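Long-range contacts in DNA repair protein PprA (Deinococcus deserti, PDB 6MC8), which binds DNA in the repair of radiation damage and in genome segregation, and forms filaments: residues A[44-49]-A[77-82]; A[118-123]-A[254-259]. The protein carries 2 engineered substitutions. All coordinates share one frame; numbering follows the deposited sequence.

Interaction 1: A[44-49]-A[77-82]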
# COMPACT_ATOMS: atom_id res chain seq x y z
N ALA A 44 -15.74 -23.23 19.54
CA ALA A 44 -15.19 -24.58 19.58
C ALA A 44 -15.42 -25.33 18.28
O ALA A 44 -14.76 -26.34 18.03
CB ALA A 44 -15.78 -25.37 20.75
N THR A 45 -16.35 -24.85 17.44
CA THR A 45 -16.48 -25.39 16.09
C THR A 45 -15.31 -24.99 15.21
O THR A 45 -15.09 -25.61 14.17
CB THR A 45 -17.79 -24.92 15.46
OG1 THR A 45 -17.78 -23.50 15.31
CG2 THR A 45 -18.96 -25.32 16.33
N ALA A 46 -14.56 -23.96 15.59
CA ALA A 46 -13.32 -23.61 14.93
C ALA A 46 -12.10 -24.13 15.67
O ALA A 46 -10.98 -23.77 15.32
CB ALA A 46 -13.21 -22.09 14.77
N GLY A 47 -12.28 -24.98 16.68
CA GLY A 47 -11.17 -25.59 17.37
C GLY A 47 -10.62 -24.81 18.54
O GLY A 47 -9.56 -25.17 19.05
N LEU A 48 -11.32 -23.77 18.98
CA LEU A 48 -10.83 -22.94 20.06
C LEU A 48 -11.33 -23.43 21.41
O LEU A 48 -12.46 -23.89 21.53
CB LEU A 48 -11.27 -21.49 19.87
CG LEU A 48 -10.56 -20.55 18.89
CD1 LEU A 48 -10.92 -20.82 17.45
CD2 LEU A 48 -10.89 -19.14 19.26
N GLN A 49 -10.48 -23.30 22.40
CA GLN A 49 -10.89 -23.49 23.80
C GLN A 49 -10.98 -22.07 24.35
O GLN A 49 -9.98 -21.46 24.53
CB GLN A 49 -9.92 -24.40 24.54
CG GLN A 49 -10.22 -25.87 24.39
CD GLN A 49 -9.08 -26.68 24.90
OE1 GLN A 49 -7.94 -26.32 24.71
NE2 GLN A 49 -9.37 -27.77 25.58
N HIS A 77 -13.09 -16.78 12.67
CA HIS A 77 -13.36 -16.41 11.29
C HIS A 77 -12.18 -16.72 10.37
O HIS A 77 -12.37 -16.87 9.16
CB HIS A 77 -13.74 -14.93 11.17
CG HIS A 77 -15.17 -14.66 11.47
ND1 HIS A 77 -16.18 -15.05 10.62
CD2 HIS A 77 -15.77 -14.02 12.50
CE1 HIS A 77 -17.34 -14.67 11.13
NE2 HIS A 77 -17.12 -14.04 12.26
N ASP A 78 -10.97 -16.83 10.92
CA ASP A 78 -9.84 -17.27 10.13
C ASP A 78 -9.99 -18.74 9.74
O ASP A 78 -9.44 -19.19 8.73
CB ASP A 78 -8.53 -17.07 10.89
CG ASP A 78 -8.16 -15.63 11.04
OD1 ASP A 78 -8.50 -14.83 10.15
OD2 ASP A 78 -7.51 -15.29 12.04
N ARG A 79 -10.75 -19.49 10.53
CA ARG A 79 -10.87 -20.92 10.35
C ARG A 79 -12.20 -21.33 9.74
O ARG A 79 -12.25 -22.33 9.01
CB ARG A 79 -10.65 -21.60 11.70
CG ARG A 79 -9.24 -21.40 12.17
CD ARG A 79 -9.03 -21.90 13.55
NE ARG A 79 -7.63 -21.82 13.94
CZ ARG A 79 -7.16 -22.24 15.10
NH1 ARG A 79 -7.98 -22.76 16.00
NH2 ARG A 79 -5.87 -22.13 15.37
N TRP A 80 -13.26 -20.56 9.99
CA TRP A 80 -14.53 -20.79 9.31
C TRP A 80 -14.42 -20.54 7.81
O TRP A 80 -15.08 -21.22 7.02
CB TRP A 80 -15.60 -19.90 9.93
CG TRP A 80 -16.06 -20.36 11.27
CD1 TRP A 80 -15.97 -21.62 11.77
CD2 TRP A 80 -16.60 -19.55 12.32
NE1 TRP A 80 -16.48 -21.66 13.04
CE2 TRP A 80 -16.86 -20.40 13.40
CE3 TRP A 80 -16.91 -18.20 12.43
CZ2 TRP A 80 -17.42 -19.94 14.59
CZ3 TRP A 80 -17.46 -17.74 13.61
CH2 TRP A 80 -17.71 -18.61 14.67
N GLY A 81 -13.58 -19.59 7.41
CA GLY A 81 -13.26 -19.36 6.02
C GLY A 81 -14.41 -18.84 5.19
O GLY A 81 -14.65 -19.31 4.07
N LEU A 82 -15.14 -17.87 5.72
CA LEU A 82 -16.33 -17.36 5.06
C LEU A 82 -16.01 -16.29 4.03
O LEU A 82 -16.90 -15.88 3.29
CB LEU A 82 -17.29 -16.80 6.11
CG LEU A 82 -17.69 -17.82 7.18
CD1 LEU A 82 -18.61 -17.19 8.21
CD2 LEU A 82 -18.32 -19.06 6.58

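Interaction 2: A[118-123]-A[254-259]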
# COMPACT_ATOMS: atom_id res chain seq x y z
N GLY A 118 -29.27 -17.59 17.84
CA GLY A 118 -29.09 -18.97 17.45
C GLY A 118 -28.06 -19.11 16.34
O GLY A 118 -27.68 -18.15 15.68
N ALA A 119 -27.63 -20.35 16.13
CA ALA A 119 -26.49 -20.60 15.25
C ALA A 119 -26.87 -20.45 13.78
O ALA A 119 -26.06 -19.99 12.97
CB ALA A 119 -25.93 -21.99 15.52
N ARG A 120 -28.09 -20.86 13.42
CA ARG A 120 -28.56 -20.70 12.05
C ARG A 120 -28.69 -19.22 11.68
O ARG A 120 -28.34 -18.82 10.57
CB ARG A 120 -29.89 -21.42 11.86
CG ARG A 120 -30.50 -21.25 10.48
CD ARG A 120 -31.77 -22.05 10.27
NE ARG A 120 -31.51 -23.47 10.07
CZ ARG A 120 -32.46 -24.40 10.01
NH1 ARG A 120 -33.73 -24.06 10.14
NH2 ARG A 120 -32.13 -25.67 9.83
N ALA A 121 -29.17 -18.41 12.62
CA ALA A 121 -29.38 -16.99 12.34
C ALA A 121 -28.05 -16.24 12.22
O ALA A 121 -27.92 -15.32 11.42
CB ALA A 121 -30.25 -16.38 13.44
N ILE A 122 -27.06 -16.63 13.03
CA ILE A 122 -25.75 -16.00 12.97
C ILE A 122 -25.03 -16.38 11.68
O ILE A 122 -24.42 -15.54 11.02
CB ILE A 122 -24.93 -16.36 14.22
CG1 ILE A 122 -25.53 -15.72 15.46
CG2 ILE A 122 -23.47 -15.95 14.09
CD1 ILE A 122 -24.98 -16.27 16.75
N ALA A 123 -25.12 -17.65 11.29
CA ALA A 123 -24.48 -18.11 10.07
C ALA A 123 -25.17 -17.54 8.83
O ALA A 123 -24.53 -17.34 7.80
CB ALA A 123 -24.48 -19.64 10.01
N GLU A 254 -22.43 -26.72 15.50
CA GLU A 254 -21.78 -27.69 14.63
C GLU A 254 -22.58 -27.96 13.37
O GLU A 254 -22.03 -28.43 12.37
CB GLU A 254 -21.56 -28.98 15.42
CG GLU A 254 -20.45 -28.93 16.46
CD GLU A 254 -20.89 -28.36 17.79
OE1 GLU A 254 -22.08 -28.09 17.96
OE2 GLU A 254 -20.03 -28.18 18.67
N ALA A 255 -23.89 -27.69 13.38
CA ALA A 255 -24.69 -27.84 12.18
C ALA A 255 -24.66 -26.61 11.28
O ALA A 255 -25.29 -26.63 10.22
CB ALA A 255 -26.14 -28.15 12.54
N HIS A 256 -23.97 -25.55 11.68
CA HIS A 256 -24.03 -24.28 10.96
C HIS A 256 -22.67 -23.63 10.76
O HIS A 256 -22.60 -22.58 10.12
CB HIS A 256 -24.96 -23.32 11.70
CG HIS A 256 -26.33 -23.87 11.92
ND1 HIS A 256 -27.26 -23.98 10.91
CD2 HIS A 256 -26.91 -24.42 13.02
CE1 HIS A 256 -28.35 -24.54 11.38
NE2 HIS A 256 -28.17 -24.81 12.66
N PHE A 257 -21.61 -24.23 11.27
CA PHE A 257 -20.26 -23.69 11.16
C PHE A 257 -19.28 -24.84 10.98
O PHE A 257 -19.36 -25.84 11.70
CB PHE A 257 -19.89 -22.87 12.40
CG PHE A 257 -20.58 -21.54 12.47
CD1 PHE A 257 -20.05 -20.43 11.84
CD2 PHE A 257 -21.78 -21.41 13.16
CE1 PHE A 257 -20.68 -19.22 11.91
CE2 PHE A 257 -22.42 -20.20 13.22
CZ PHE A 257 -21.87 -19.10 12.60
N ALA A 258 -18.37 -24.69 10.03
CA ALA A 258 -17.35 -25.69 9.77
C ALA A 258 -16.02 -25.00 9.54
O ALA A 258 -15.96 -23.83 9.17
CB ALA A 258 -17.72 -26.57 8.57
N VAL A 259 -14.94 -25.75 9.76
CA VAL A 259 -13.59 -25.28 9.50
C VAL A 259 -13.25 -25.51 8.03
O VAL A 259 -13.32 -26.64 7.54
CB VAL A 259 -12.57 -25.97 10.41
CG1 VAL A 259 -11.15 -25.64 9.98
CG2 VAL A 259 -12.77 -25.55 11.83

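Interaction 1: A[44-49]-A[77-82]
Trp80 and Arg79, at the end of helix 62-80, each reach one N-H to the turn that closes helix 35-43. The indole meets Thr45 edge-on: Trp80 NE1 donates to Thr45 OG1 at 3.2 Å, with the hydroxyl oxygen nearly in the ring plane but the bond clearly bent (144°). Thr45 OG1 stands between its backbone N and carbonyl carbon (chi1 64°), where it is also hydrogen-bonded to the carbonyl O of Leu42, so one hydroxyl joins the indole to the helix end. Arg79 runs extended from CG to NE and lays its guanidinium beside the turn. There Arg79 NH1 donates to Ala46 O at 3.2 Å, a straighter bond (161°) lying near the guanidinium plane, while Leu48 CD1 comes obliquely to the same NH1 at 3.8 Å. Between the two polar links sits the Ala46 methyl, its CB 3.7 Å from Trp80 NE1 and 4.0 Å from Arg79 CB. Gly47, with positive phi, is the C-prime residue of a Schellman motif, its N hydrogen-bonded to Ala44 O and Leu48 N to Val43 O; a CB there would jam against the preceding carbonyl. The contact thus joins the C-terminal ends of two helices near the middle of the chain. Leu48 packs back on Glu72 and Leu75 of helix 62-80, Arg79 touches Leu291 of helix 274-304, and its backbone is hydrogen-bonded to Ser260 and to Ser261, where strand 261-267 begins.

Interaction 2: A[118-123]-A[254-259]
His256 lays its imidazole against the first turn of helix 119-127, one face turned to Arg120. Its CG lies anti to the carbonyl carbon, beside the backbone N (chi1 -56°), which turns the ring to the helix. Arg120 CB stands over that face, 3.8 Å from the centroid of the His256 ring and 25° off the normal, a CH-pi contact made with the root of the side chain. The guanidinium plane is nearly perpendicular to the imidazole (84°), and Arg120 NE comes 3.6 Å from His256 CE1, so the arginine's flat group does not stack on the ring. At the other end of the imidazole, Ala119 CB approaches His256 CD2 obliquely at 3.6 Å. Ala255 CB lies over the opposite face, toward the rim. One helical turn on from Ala119, Ala123 CB fits between the backbone and the next ring, 3.5 Å from His256 O and 3.7 Å from Phe257 CZ. Ile122 CG2 meets the same Phe257 CZ at the ring edge, at 3.8 Å, its side chain crossing that of Phe257 at about a right angle. Ala119 and Ala123, both pointing toward the loop, are consistent with its close approach to the helix.

In the second shell, His256 NE2 is hydrogen-bonded to the carbonyl O of Asn250, which fixes the ring's rotation. Without the imidazole, as with an alanine here, Asn250 O would probably lose this partner and a gap would open beside Ala119 and Arg120. Phe257 meets the Trp80 ring and also touches Thr45. Here the loop between helix 245-250 and strand 261-267 packs along the start of helix 119-127, which follows strand 110-114 of the three-stranded sheet; farther along this loop, Val259 rests on Leu288 and Leu291 of helix 274-304.

From the N terminus, helix 35-43 runs into the turn of interaction 1, which closes a largely helical loop when the chain returns at the end of helix 62-80. The chain then builds the three-stranded sheet 89-114 before helix 119-127 opens interaction 2. That far longer loop, holding most of the four-stranded sheet and helices 200-213 and 218-237, closes only at 254-259. The two loops are in series, neither nested nor crossing, yet their contacts touch, with Val259 CG2 3.3 Å from Thr45 O and centres about 11 Å apart. Through Thr45 and Trp80 on one side and helices 119-127 and 274-304 on others, segment 254-259 joins these parts.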